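Local atomic coordinates of nucleoporin nup120 (Schizosaccharomyces pombe, PDB entry 4GQ2), a protein that serves as a structural constituent of the nuclear pore complex, whose components can also act as docking or interaction partners for transiently associated transport factors. Residues Thr237-Ile242 and Leu253-Lys258; Gln171-Met176 and Val186-Gly191; Ala740-Lys745 and Val767-Gln772; Ala667-Leu672 and Met761-Ser766; Asn3-Ala8 and Val392-Leu397. All blocks are in the same frame, centred on the assembly; numbering follows the deposited sequence.

Interaction 1 (Thr237-Ile242 and Leu253-Lys258)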
# COMPACT_ATOMS: atom_id res chain seq x y z
N THR A 237 -50.13 11.09 16.05
CA THR A 237 -48.86 11.44 15.42
C THR A 237 -48.05 10.19 15.09
O THR A 237 -47.81 9.35 15.96
CB THR A 237 -48.00 12.35 16.32
OG1 THR A 237 -48.78 13.44 16.81
CG2 THR A 237 -46.79 12.90 15.56
N ILE A 238 -47.63 10.07 13.84
CA ILE A 238 -46.86 8.91 13.39
C ILE A 238 -45.43 9.03 13.92
O ILE A 238 -44.76 10.04 13.70
CB ILE A 238 -46.85 8.78 11.85
CG1 ILE A 238 -48.27 8.89 11.26
CG2 ILE A 238 -46.16 7.48 11.41
CD1 ILE A 238 -49.21 7.76 11.61
N ILE A 239 -44.99 8.00 14.64
CA ILE A 239 -43.63 7.97 15.17
C ILE A 239 -42.76 6.93 14.47
O ILE A 239 -41.56 6.83 14.74
CB ILE A 239 -43.60 7.76 16.70
CG1 ILE A 239 -44.27 6.44 17.09
CG2 ILE A 239 -44.26 8.95 17.40
CD1 ILE A 239 -43.82 5.89 18.42
N SER A 240 -43.37 6.15 13.58
CA SER A 240 -42.68 5.14 12.78
C SER A 240 -43.65 4.57 11.75
O SER A 240 -44.76 4.16 12.09
CB SER A 240 -42.15 4.02 13.68
OG SER A 240 -41.01 3.39 13.11
N MET A 241 -43.25 4.55 10.48
CA MET A 241 -44.07 3.95 9.42
C MET A 241 -43.27 3.26 8.33
O MET A 241 -42.19 3.72 7.95
CB MET A 241 -45.05 4.97 8.81
CG MET A 241 -44.41 6.23 8.23
SD MET A 241 -45.58 7.15 7.20
CE MET A 241 -44.62 8.59 6.77
N ILE A 242 -43.81 2.15 7.83
CA ILE A 242 -43.18 1.37 6.76
C ILE A 242 -44.19 0.93 5.69
O ILE A 242 -45.34 0.60 5.99
CB ILE A 242 -42.42 0.12 7.29
CG1 ILE A 242 -43.29 -0.68 8.26
CG2 ILE A 242 -41.10 0.53 7.93
CD1 ILE A 242 -42.82 -2.11 8.48
N LEU A 253 -46.93 3.19 13.49
CA LEU A 253 -47.00 3.21 14.94
C LEU A 253 -47.23 4.65 15.40
O LEU A 253 -46.57 5.58 14.92
CB LEU A 253 -45.73 2.64 15.55
CG LEU A 253 -45.65 2.55 17.08
CD1 LEU A 253 -46.85 1.83 17.68
CD2 LEU A 253 -44.36 1.87 17.49
N SER A 254 -48.17 4.82 16.34
CA SER A 254 -48.57 6.15 16.80
C SER A 254 -47.89 6.57 18.10
O SER A 254 -47.31 5.73 18.79
CB SER A 254 -50.09 6.21 16.96
OG SER A 254 -50.53 5.31 17.96
N LEU A 255 -47.97 7.86 18.42
CA LEU A 255 -47.42 8.39 19.66
C LEU A 255 -48.04 7.71 20.89
O LEU A 255 -47.38 7.56 21.92
CB LEU A 255 -47.60 9.92 19.73
CG LEU A 255 -46.92 10.70 20.86
CD1 LEU A 255 -45.41 10.80 20.66
CD2 LEU A 255 -47.52 12.09 21.00
N ASP A 256 -49.31 7.31 20.76
CA ASP A 256 -49.98 6.55 21.82
C ASP A 256 -50.00 5.04 21.56
O ASP A 256 -51.01 4.37 21.78
CB ASP A 256 -51.37 7.13 22.14
CG ASP A 256 -52.40 6.90 21.03
OD1 ASP A 256 -52.04 6.51 19.89
OD2 ASP A 256 -53.60 7.13 21.30
N TYR A 257 -48.87 4.51 21.09
CA TYR A 257 -48.61 3.07 21.02
C TYR A 257 -49.71 2.22 20.36
O TYR A 257 -50.09 1.16 20.88
CB TYR A 257 -48.17 2.50 22.39
CG TYR A 257 -48.42 3.45 23.55
CD1 TYR A 257 -47.48 4.42 23.90
CD2 TYR A 257 -49.60 3.38 24.29
CE1 TYR A 257 -47.70 5.29 24.95
CE2 TYR A 257 -49.84 4.25 25.34
CZ TYR A 257 -48.88 5.20 25.67
OH TYR A 257 -49.11 6.07 26.71
N LYS A 258 -50.21 2.70 19.23
CA LYS A 258 -51.14 1.93 18.40
C LYS A 258 -50.48 1.43 17.11
O LYS A 258 -49.92 2.21 16.34
CB LYS A 258 -52.38 2.76 18.05
CG LYS A 258 -53.59 2.54 18.95
CD LYS A 258 -53.67 3.56 20.07
CE LYS A 258 -55.02 3.51 20.75
NZ LYS A 258 -55.05 4.35 21.98

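Interaction 2 (Gln171-Met176 and Val186-Gly191)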
# COMPACT_ATOMS: atom_id res chain seq x y z
N GLN A 171 -47.72 22.66 8.47
CA GLN A 171 -47.35 21.45 9.19
C GLN A 171 -45.89 21.09 8.88
O GLN A 171 -45.42 21.32 7.76
CB GLN A 171 -48.31 20.31 8.81
CG GLN A 171 -49.77 20.58 9.17
CD GLN A 171 -50.74 19.60 8.52
OE1 GLN A 171 -50.81 19.49 7.30
NE2 GLN A 171 -51.52 18.89 9.35
N LYS A 172 -45.18 20.54 9.86
CA LYS A 172 -43.77 20.20 9.69
C LYS A 172 -43.57 18.74 9.30
O LYS A 172 -43.87 17.84 10.09
CB LYS A 172 -42.97 20.53 10.96
CG LYS A 172 -41.46 20.53 10.76
CD LYS A 172 -40.72 20.98 12.01
CE LYS A 172 -39.22 21.01 11.77
NZ LYS A 172 -38.51 21.61 12.93
N PRO A 173 -43.05 18.49 8.07
CA PRO A 173 -42.82 17.12 7.59
C PRO A 173 -41.79 16.43 8.46
O PRO A 173 -40.79 17.04 8.85
CB PRO A 173 -42.29 17.33 6.17
CG PRO A 173 -42.70 18.71 5.79
CD PRO A 173 -42.62 19.48 7.07
N ASP A 174 -42.04 15.16 8.77
CA ASP A 174 -41.25 14.45 9.77
C ASP A 174 -40.70 13.11 9.25
O ASP A 174 -39.50 12.86 9.31
CB ASP A 174 -42.08 14.24 11.03
CG ASP A 174 -41.23 13.86 12.23
OD1 ASP A 174 -40.25 14.58 12.53
OD2 ASP A 174 -41.56 12.85 12.88
N LEU A 175 -41.59 12.25 8.76
CA LEU A 175 -41.17 10.96 8.23
C LEU A 175 -41.73 10.76 6.83
O LEU A 175 -42.79 11.29 6.49
CB LEU A 175 -41.60 9.82 9.15
CG LEU A 175 -41.02 9.77 10.57
CD1 LEU A 175 -41.82 8.82 11.45
CD2 LEU A 175 -39.55 9.38 10.57
N MET A 176 -41.00 10.00 6.01
CA MET A 176 -41.41 9.69 4.64
C MET A 176 -41.47 8.19 4.41
O MET A 176 -40.77 7.42 5.06
CB MET A 176 -40.44 10.28 3.62
CG MET A 176 -40.06 11.74 3.82
SD MET A 176 -38.61 12.17 2.84
CE MET A 176 -39.27 12.20 1.17
N VAL A 186 -46.05 11.38 3.61
CA VAL A 186 -45.28 12.23 4.51
C VAL A 186 -46.12 12.49 5.76
O VAL A 186 -47.23 13.00 5.67
CB VAL A 186 -44.89 13.56 3.83
CG1 VAL A 186 -44.12 14.47 4.79
CG2 VAL A 186 -44.08 13.31 2.57
N SER A 187 -45.58 12.13 6.92
CA SER A 187 -46.25 12.38 8.19
C SER A 187 -45.69 13.64 8.83
O SER A 187 -44.56 14.05 8.54
CB SER A 187 -46.09 11.19 9.14
OG SER A 187 -44.75 11.02 9.54
N PHE A 188 -46.48 14.25 9.70
CA PHE A 188 -46.11 15.54 10.28
C PHE A 188 -45.78 15.45 11.76
O PHE A 188 -46.33 14.62 12.48
CB PHE A 188 -47.20 16.58 10.01
CG PHE A 188 -47.49 16.78 8.55
CD1 PHE A 188 -46.65 17.56 7.76
CD2 PHE A 188 -48.60 16.17 7.96
CE1 PHE A 188 -46.92 17.74 6.41
CE2 PHE A 188 -48.86 16.35 6.61
CZ PHE A 188 -48.02 17.13 5.84
N PHE A 189 -44.87 16.32 12.20
CA PHE A 189 -44.32 16.27 13.55
C PHE A 189 -45.38 16.38 14.64
O PHE A 189 -45.31 15.68 15.65
CB PHE A 189 -43.25 17.35 13.74
CG PHE A 189 -42.63 17.35 15.10
CD1 PHE A 189 -41.51 16.56 15.35
CD2 PHE A 189 -43.17 18.10 16.13
CE1 PHE A 189 -40.94 16.53 16.62
CE2 PHE A 189 -42.60 18.08 17.39
CZ PHE A 189 -41.49 17.30 17.64
N ASN A 190 -46.36 17.27 14.44
CA ASN A 190 -47.40 17.52 15.43
C ASN A 190 -48.66 16.67 15.21
O ASN A 190 -49.66 16.83 15.90
CB ASN A 190 -47.75 19.02 15.51
CG ASN A 190 -46.55 19.88 15.88
OD1 ASN A 190 -45.61 20.02 15.09
ND2 ASN A 190 -46.58 20.47 17.06
N GLY A 191 -48.60 15.77 14.24
CA GLY A 191 -49.71 14.88 13.91
C GLY A 191 -50.21 15.05 12.49
O GLY A 191 -50.12 16.15 11.92
O HOH W 1 -46.37 19.37 12.50

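Interaction 3 (Ala740-Lys745 and Val767-Gln772)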
# COMPACT_ATOMS: atom_id res chain seq x y z
N ALA A 740 -0.13 -1.54 0.52
CA ALA A 740 0.12 -0.10 0.45
C ALA A 740 0.74 0.35 -0.88
O ALA A 740 1.08 1.52 -1.06
CB ALA A 740 0.99 0.35 1.62
N LEU A 741 0.86 -0.59 -1.81
CA LEU A 741 1.49 -0.33 -3.08
C LEU A 741 0.54 0.37 -4.04
O LEU A 741 -0.39 -0.24 -4.58
CB LEU A 741 2.03 -1.63 -3.68
CG LEU A 741 2.94 -1.59 -4.90
CD1 LEU A 741 3.82 -0.35 -4.94
CD2 LEU A 741 3.81 -2.83 -4.89
N LEU A 742 0.77 1.66 -4.25
CA LEU A 742 -0.10 2.47 -5.10
C LEU A 742 0.26 2.31 -6.56
O LEU A 742 1.43 2.44 -6.94
CB LEU A 742 -0.08 3.93 -4.67
CG LEU A 742 -0.94 4.17 -3.43
CD1 LEU A 742 -0.61 5.50 -2.77
CD2 LEU A 742 -2.41 4.09 -3.80
N LEU A 743 -0.75 2.03 -7.36
CA LEU A 743 -0.58 1.77 -8.78
C LEU A 743 -0.53 3.06 -9.59
O LEU A 743 -1.10 4.07 -9.20
CB LEU A 743 -1.72 0.87 -9.29
CG LEU A 743 -1.74 -0.58 -8.79
CD1 LEU A 743 -2.88 -1.34 -9.44
CD2 LEU A 743 -0.41 -1.29 -9.03
N GLU A 744 0.16 3.00 -10.72
CA GLU A 744 0.27 4.15 -11.61
C GLU A 744 -0.99 4.36 -12.44
O GLU A 744 -1.67 3.40 -12.83
CB GLU A 744 1.50 4.00 -12.52
CG GLU A 744 2.82 4.14 -11.78
CD GLU A 744 4.02 3.67 -12.58
OE1 GLU A 744 4.05 2.49 -13.00
OE2 GLU A 744 4.95 4.48 -12.78
N LYS A 745 -1.31 5.63 -12.68
CA LYS A 745 -2.40 6.03 -13.56
C LYS A 745 -1.84 6.79 -14.76
O LYS A 745 -0.88 7.55 -14.64
CB LYS A 745 -3.42 6.89 -12.81
CG LYS A 745 -4.61 6.12 -12.24
CD LYS A 745 -4.31 5.46 -10.91
CE LYS A 745 -5.57 4.94 -10.24
NZ LYS A 745 -6.22 3.80 -10.96
N VAL A 767 -8.35 -0.09 -10.65
CA VAL A 767 -8.05 -0.34 -9.25
C VAL A 767 -6.88 0.54 -8.74
O VAL A 767 -6.05 0.98 -9.54
CB VAL A 767 -7.80 -1.86 -9.10
CG1 VAL A 767 -6.48 -2.19 -8.45
CG2 VAL A 767 -9.02 -2.56 -8.49
N ASN A 768 -6.83 0.80 -7.44
CA ASN A 768 -5.85 1.74 -6.88
C ASN A 768 -4.60 1.12 -6.25
O ASN A 768 -3.54 1.74 -6.22
CB ASN A 768 -6.50 2.69 -5.86
CG ASN A 768 -7.13 3.91 -6.52
OD1 ASN A 768 -6.93 4.17 -7.69
ND2 ASN A 768 -7.90 4.67 -5.74
N THR A 769 -4.73 -0.09 -5.71
CA THR A 769 -3.59 -0.74 -5.07
C THR A 769 -3.27 -2.08 -5.69
O THR A 769 -4.13 -2.71 -6.33
CB THR A 769 -3.81 -0.93 -3.56
OG1 THR A 769 -4.72 -2.02 -3.35
CG2 THR A 769 -4.36 0.35 -2.91
N ALA A 770 -2.03 -2.53 -5.49
CA ALA A 770 -1.62 -3.86 -5.91
C ALA A 770 -2.44 -4.98 -5.26
O ALA A 770 -2.65 -6.03 -5.87
CB ALA A 770 -0.13 -4.06 -5.65
N LEU A 771 -2.88 -4.78 -4.02
CA LEU A 771 -3.68 -5.79 -3.33
C LEU A 771 -5.12 -5.85 -3.84
O LEU A 771 -5.74 -6.90 -3.83
CB LEU A 771 -3.63 -5.60 -1.81
CG LEU A 771 -4.25 -6.71 -0.96
CD1 LEU A 771 -3.57 -8.05 -1.20
CD2 LEU A 771 -4.20 -6.35 0.53
N GLN A 772 -5.64 -4.71 -4.30
CA GLN A 772 -6.95 -4.68 -4.95
C GLN A 772 -6.89 -5.37 -6.31
O GLN A 772 -7.82 -6.07 -6.71
CB GLN A 772 -7.47 -3.23 -5.09
CG GLN A 772 -7.72 -2.52 -3.77
CD GLN A 772 -7.91 -1.02 -3.89
OE1 GLN A 772 -7.62 -0.41 -4.93
NE2 GLN A 772 -8.41 -0.40 -2.83

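Interaction 4 (Ala667-Leu672 and Met761-Ser766)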
# COMPACT_ATOMS: atom_id res chain seq x y z
N ALA A 667 -16.57 -15.23 -13.87
CA ALA A 667 -16.55 -14.39 -15.05
C ALA A 667 -17.85 -13.56 -15.05
O ALA A 667 -18.94 -14.11 -14.93
CB ALA A 667 -16.45 -15.24 -16.31
N GLN A 668 -17.73 -12.24 -15.18
CA GLN A 668 -16.44 -11.58 -15.35
C GLN A 668 -16.12 -10.55 -14.26
O GLN A 668 -15.62 -10.91 -13.20
CB GLN A 668 -16.32 -10.96 -16.75
CG GLN A 668 -15.96 -11.94 -17.85
CD GLN A 668 -15.43 -11.27 -19.09
OE1 GLN A 668 -16.09 -10.41 -19.68
NE2 GLN A 668 -14.23 -11.65 -19.51
N SER A 669 -16.43 -9.28 -14.54
CA SER A 669 -15.86 -8.16 -13.80
C SER A 669 -16.47 -7.93 -12.41
O SER A 669 -17.69 -7.86 -12.28
CB SER A 669 -15.95 -6.87 -14.62
OG SER A 669 -15.19 -5.83 -14.03
N PRO A 670 -15.61 -7.82 -11.38
CA PRO A 670 -16.06 -7.36 -10.07
C PRO A 670 -16.23 -5.85 -10.08
O PRO A 670 -15.65 -5.18 -10.93
CB PRO A 670 -14.90 -7.75 -9.16
CG PRO A 670 -13.69 -7.70 -10.05
CD PRO A 670 -14.17 -8.14 -11.40
N SER A 671 -17.01 -5.32 -9.15
CA SER A 671 -17.08 -3.88 -8.97
C SER A 671 -15.80 -3.42 -8.30
O SER A 671 -15.13 -4.20 -7.61
CB SER A 671 -18.27 -3.51 -8.09
OG SER A 671 -17.99 -3.81 -6.73
N LEU A 672 -15.45 -2.15 -8.48
CA LEU A 672 -14.31 -1.58 -7.78
C LEU A 672 -14.50 -1.69 -6.27
O LEU A 672 -13.57 -2.08 -5.55
CB LEU A 672 -14.08 -0.12 -8.20
CG LEU A 672 -13.56 0.04 -9.63
CD1 LEU A 672 -13.64 1.50 -10.05
CD2 LEU A 672 -12.15 -0.55 -9.80
N MET A 761 -12.11 -7.90 -17.82
CA MET A 761 -11.84 -7.51 -16.44
C MET A 761 -11.36 -6.06 -16.48
O MET A 761 -10.17 -5.77 -16.64
CB MET A 761 -10.82 -8.45 -15.79
CG MET A 761 -10.87 -8.46 -14.26
SD MET A 761 -11.74 -9.86 -13.52
CE MET A 761 -10.43 -11.07 -13.32
N GLU A 762 -12.33 -5.16 -16.36
CA GLU A 762 -12.12 -3.72 -16.46
C GLU A 762 -11.56 -3.19 -15.15
O GLU A 762 -10.85 -2.19 -15.12
CB GLU A 762 -13.46 -3.06 -16.76
CG GLU A 762 -13.42 -1.67 -17.36
CD GLU A 762 -14.80 -1.20 -17.77
OE1 GLU A 762 -15.49 -1.96 -18.48
OE2 GLU A 762 -15.20 -0.08 -17.38
N ALA A 763 -11.90 -3.87 -14.06
CA ALA A 763 -11.49 -3.47 -12.73
C ALA A 763 -9.98 -3.50 -12.59
O ALA A 763 -9.41 -2.69 -11.87
CB ALA A 763 -12.16 -4.35 -11.68
N LEU A 764 -9.33 -4.40 -13.32
CA LEU A 764 -7.87 -4.56 -13.26
C LEU A 764 -7.08 -3.31 -13.65
O LEU A 764 -5.95 -3.10 -13.20
CB LEU A 764 -7.42 -5.75 -14.11
CG LEU A 764 -7.63 -7.13 -13.49
CD1 LEU A 764 -7.33 -8.24 -14.50
CD2 LEU A 764 -6.80 -7.32 -12.23
N ALA A 765 -7.70 -2.47 -14.48
CA ALA A 765 -7.06 -1.26 -15.00
C ALA A 765 -7.47 0.02 -14.27
O ALA A 765 -6.94 1.10 -14.57
CB ALA A 765 -7.33 -1.13 -16.50
N SER A 766 -8.40 -0.09 -13.32
CA SER A 766 -8.97 1.10 -12.66
C SER A 766 -8.76 1.07 -11.14
O SER A 766 -8.95 2.07 -10.44
CB SER A 766 -10.47 1.21 -12.98
OG SER A 766 -10.71 1.05 -14.37

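Interaction 5 (Asn3-Ala8 and Val392-Leu397)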
# COMPACT_ATOMS: atom_id res chain seq x y z
N ASN A 3 -20.96 -16.25 19.81
CA ASN A 3 -20.14 -15.93 18.63
C ASN A 3 -19.84 -14.44 18.47
O ASN A 3 -20.64 -13.58 18.86
CB ASN A 3 -20.81 -16.47 17.36
CG ASN A 3 -20.43 -17.91 17.06
OD1 ASN A 3 -19.74 -18.57 17.84
ND2 ASN A 3 -20.88 -18.41 15.91
N GLU A 4 -18.67 -14.15 17.91
CA GLU A 4 -18.26 -12.77 17.67
C GLU A 4 -18.56 -12.34 16.24
O GLU A 4 -18.40 -13.12 15.30
CB GLU A 4 -16.78 -12.57 17.99
CG GLU A 4 -16.39 -11.12 18.22
CD GLU A 4 -14.89 -10.93 18.40
OE1 GLU A 4 -14.25 -11.78 19.05
OE2 GLU A 4 -14.36 -9.92 17.89
N LEU A 5 -19.02 -11.10 16.09
CA LEU A 5 -19.21 -10.49 14.78
C LEU A 5 -18.11 -9.47 14.51
O LEU A 5 -17.76 -8.68 15.38
CB LEU A 5 -20.57 -9.79 14.70
CG LEU A 5 -21.84 -10.60 14.97
CD1 LEU A 5 -23.02 -9.64 15.00
CD2 LEU A 5 -22.05 -11.70 13.94
N LYS A 6 -17.57 -9.50 13.30
CA LYS A 6 -16.60 -8.50 12.88
C LYS A 6 -17.13 -7.76 11.67
O LYS A 6 -18.09 -8.20 11.03
CB LYS A 6 -15.25 -9.15 12.56
CG LYS A 6 -14.36 -9.27 13.77
CD LYS A 6 -13.48 -10.50 13.68
CE LYS A 6 -12.89 -10.85 15.04
NZ LYS A 6 -12.04 -9.76 15.58
N HIS A 7 -16.52 -6.62 11.37
CA HIS A 7 -16.92 -5.89 10.19
C HIS A 7 -15.77 -5.50 9.31
O HIS A 7 -14.62 -5.44 9.76
CB HIS A 7 -17.82 -4.70 10.56
CG HIS A 7 -17.15 -3.63 11.39
ND1 HIS A 7 -16.03 -3.85 12.10
CD2 HIS A 7 -17.52 -2.31 11.63
CE1 HIS A 7 -15.68 -2.72 12.74
NE2 HIS A 7 -16.59 -1.77 12.45
N ALA A 8 -16.07 -5.29 8.04
CA ALA A 8 -15.13 -4.72 7.10
C ALA A 8 -15.53 -3.27 6.87
O ALA A 8 -16.66 -3.00 6.48
CB ALA A 8 -15.16 -5.49 5.79
N VAL A 392 -30.41 -17.77 19.54
CA VAL A 392 -28.95 -17.86 19.51
C VAL A 392 -28.37 -16.49 19.13
O VAL A 392 -28.63 -15.97 18.04
CB VAL A 392 -28.47 -18.95 18.52
CG1 VAL A 392 -26.98 -19.18 18.65
CG2 VAL A 392 -29.24 -20.25 18.74
N TRP A 393 -27.58 -15.93 20.05
CA TRP A 393 -27.09 -14.55 19.94
C TRP A 393 -25.63 -14.45 19.60
O TRP A 393 -24.83 -15.29 20.02
CB TRP A 393 -27.36 -13.79 21.24
CG TRP A 393 -28.81 -13.49 21.49
CD1 TRP A 393 -29.75 -14.29 22.13
CD2 TRP A 393 -29.55 -12.28 21.10
NE1 TRP A 393 -30.97 -13.67 22.17
CE2 TRP A 393 -30.92 -12.47 21.57
CE3 TRP A 393 -29.22 -11.10 20.44
CZ2 TRP A 393 -31.90 -11.51 21.37
CZ3 TRP A 393 -30.22 -10.14 20.24
CH2 TRP A 393 -31.53 -10.35 20.70
N SER A 394 -25.28 -13.41 18.85
CA SER A 394 -23.88 -13.05 18.59
C SER A 394 -23.69 -11.53 18.56
O SER A 394 -24.64 -10.79 18.30
CB SER A 394 -23.37 -13.70 17.29
OG SER A 394 -24.27 -13.49 16.23
N HIS A 395 -22.49 -11.05 18.86
CA HIS A 395 -22.24 -9.60 18.91
C HIS A 395 -20.84 -9.22 18.54
O HIS A 395 -19.97 -10.09 18.41
CB HIS A 395 -22.59 -9.05 20.29
CG HIS A 395 -21.66 -9.50 21.38
ND1 HIS A 395 -20.72 -8.70 21.91
CD2 HIS A 395 -21.54 -10.73 22.03
CE1 HIS A 395 -20.03 -9.37 22.86
NE2 HIS A 395 -20.54 -10.61 22.93
N SER A 396 -20.62 -7.92 18.38
CA SER A 396 -19.31 -7.36 18.03
C SER A 396 -18.66 -6.67 19.22
O SER A 396 -19.30 -5.86 19.89
CB SER A 396 -19.45 -6.36 16.89
OG SER A 396 -20.12 -5.18 17.32
N LEU A 397 -17.40 -7.00 19.47
CA LEU A 397 -16.63 -6.38 20.55
C LEU A 397 -15.70 -5.31 19.96
O LEU A 397 -14.49 -5.50 19.87
CB LEU A 397 -15.84 -7.44 21.32
CG LEU A 397 -15.48 -7.26 22.81
CD1 LEU A 397 -14.33 -6.28 23.03
CD2 LEU A 397 -16.69 -6.89 23.67

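Interaction 1 (Thr237-Ile242 and Leu253-Lys258)
A classic beta bulge in the hairpin of strands 238-244 and 249-254, part of the beta-propeller, sets I239 and S240 together opposite L253. L253 supplies both bonds of the bulge: its O accepts from I239 N at 2.9 Å, and its N gives a nearly straight bond to S240 O at 2.8 Å. Further along, L255 N reaches T237 O at 2.9 Å, a more bent bond of 132°.

The side chain of I239 runs across this end of the hairpin. Its CG1 lies between the backbone N and the carbonyl carbon (chi1 60°), which carries CD1 over to L253 CG, 4.0 Å away. The other branch, CG2, meets L255 CD1 at 3.9 Å, the two side chains crossing at about a right angle. A beta-branched residue suits the place, since each arm grips a different leucine. S254 begins a type I turn and serves it well as a small hydroxyl: its OG accepts from K258 N and donates to D256 OD1 at 2.7 Å.

Outward, I238 rests on S187 of strand 183-188, L253 packs on L288 of strand 288-290, and S240 OG accepts from Y287 N.

Interaction 2 (Gln171-Met176 and Val186-Gly191)
F188 and Q171 meet where an antiparallel hairpin of the beta-propeller, strands 173-178 and 183-188, opens into loops. Q171 CB sits over one face of the F188 ring, 3.8 Å from its centroid, a CH-pi contact displaced toward the rim. The rest of the glutamine, extended beyond CG, lays its amide nearly flat against the same ring, the planes only 17° apart. The flexible aliphatic stem and flat end of glutamine are well matched to such a surface. With alanine at F188 the ring is gone, and the Q171 amide is likely to lose the surface it stacks on and become freer to turn.

Backbone bonds set this pair in position. F189 N donates to K172 O at 2.8 Å, and a classic beta bulge places D174 and L175 together opposite S187, whose O accepts from D174 N at 2.8 Å. P173, which has no N-H to offer, instead packs its CB on V186 CG1 at 3.7 Å. Beyond lie strand 193-199, where T194 touches F188 and V186, and R233, which forms a cation-pi contact with F189. A water accepts from both K172 N and N190 N, tying the two loop ends together. At the edge of the F189 ring and in its plane, D174 OD1 approaches CD1 to 3.7 Å, its carboxylate turned 86° from the ring.

Interaction 3 (Ala740-Lys745 and Val767-Gln772)
L743 reaches over the chain just before helix 770-777, meeting V767 with one methyl and A770 with the other. Its CD1 touches V767 CG1 at 3.8 Å, the two side chains slanting across each other, while CD2 faces A770 CB at 4.4 Å. CG, held anti to the carbonyl carbon (chi1 -69°), lies against the peptide between T769 and A770, so the branched end straddles the backbone at the start of the helix. A serine in place of L743 has neither methyl, and would probably open a gap between V767 and A770 at the start of the helix. L741 comes to the same alanine from another position: its CB meets A770 CB at 3.8 Å, close packing for which the small alanine is well suited.

Two backbone bonds bracket L742 and T769: A770 N donates to L741 O in the carbonyl plane at 3.0 Å, and L743 N gives a nearly straight bond to N768 O. K745, bent at chi2 and chi4, brings NZ above the carbonyl plane of V767 at 3.2 Å from its O, although this lysine is poorly ordered.

The helix start is a capping box. T769 OG1 accepts from Q772 N at 3.0 Å, and in return Q772 OE1 takes both T769 N and N768 N, the latter nearly end-on; T769 OG1 thus serves an amide of the first helical turn, while Q772 OE1 holds the two amides leading into it. Q772 also packs on A676 and A679 of helix 672-703, which V767 touches too, while L742 leans on I464 of helix 464-478 and A770 on N738 of helix 719-739.

Interaction 4 (Ala667-Leu672 and Met761-Ser766)
The backbones of S669 and M761 approach to 4.9 Å between CA atoms, yet no hydrogen bond joins the two segments. This is packing between loops of the helical region: 667-672 leads into helix 672-703, with S671 as its N-cap, and 761-766 precedes helix 770-777.

P670 is the centre of the contact. M761, bent at chi2 and chi3, carries its SD to P670 CD at 3.7 Å, the two side chains crossing at about a right angle; a pliable thioether is well suited to fitting against a rigid ring. On the same proline, CG meets A763 CB at 4.0 Å, and that methyl also lies 3.7 Å from P670 O. Alanine suits this spot because its CB points toward the opposing segment and the backbones stay close.

S669 holds its OG anti to the backbone N (chi1 -169°), which brings the hydroxyl round to P670 O, where it donates at 3.2 Å. Elsewhere P670 touches Y779, and S671 OG accepts from L674 N as the helix begins. L672, the first helical residue, closes the other end with a single methyl: CD2 lies 4.2 Å from A763 CB and 4.0 Å from S766 CB.

Interaction 5 (Asn3-Ala8 and Val392-Leu397)
N3 O comes to the imidazole of H395 obliquely, while the peptide group that follows this histidine is the flat surface on which L5 rests. L5 N donates to H395 O from well above the carbonyl plane (51° out of it) at 2.7 Å, and L5 CB and CG lie close to the same carbonyl. E4 CA adds a CA-H...O contact to that oxygen at 3.3 Å. H395 N in turn gives a nearly end-on bond to N3 O at 3.1 Å.

Strands 3-11 and 390-395 thereby run parallel within a mixed sheet, E4 pairing with H395. The N-terminal strand lies between 390-395 and the antiparallel strand 539-544, so it joins chain regions far apart in sequence.

L5 is buried, as befits a leucine: with CG anti to the carbonyl carbon (chi1 -57°), CD2 reaches S394 OG at 3.7 Å and CD1 lies 3.9 Å from S394 O. Its packing continues onto I543 of the adjoining strand 539-544 and I376 of strand 373-382, which lies beyond 390-395. S396, small enough to sit against the backbone, places CB 3.2 Å from L5 O and accepts at OG from I376 N. E4 OE2 and K6 NZ form a salt bridge at 3.3 Å, its hydrogen bond weak; the lysine also pairs with E554.

How the interactions relate
The contacts fall into two touching pairs and one that stands apart. Interactions 1 and 2 belong to the first hairpins of two four-stranded sheets that follow each other along the propeller, centres 11 Å apart: T237 CG2 approaches F189 O to 3.2 Å, and M241 CE lies 3.3 Å from L175 O. Both show a classic bulge and a type I turn where the second strand leads on to the third. Interactions 3 and 4, centres 14 Å apart, alternate along the chain; V767 N is 3.9 Å from L672 CD2, and K745 NZ makes a weak bond to S766 O. Interaction 5 brings together segments that flank both hairpins in sequence. Its centre is 31 Å from those of interactions 1, 3 and 4.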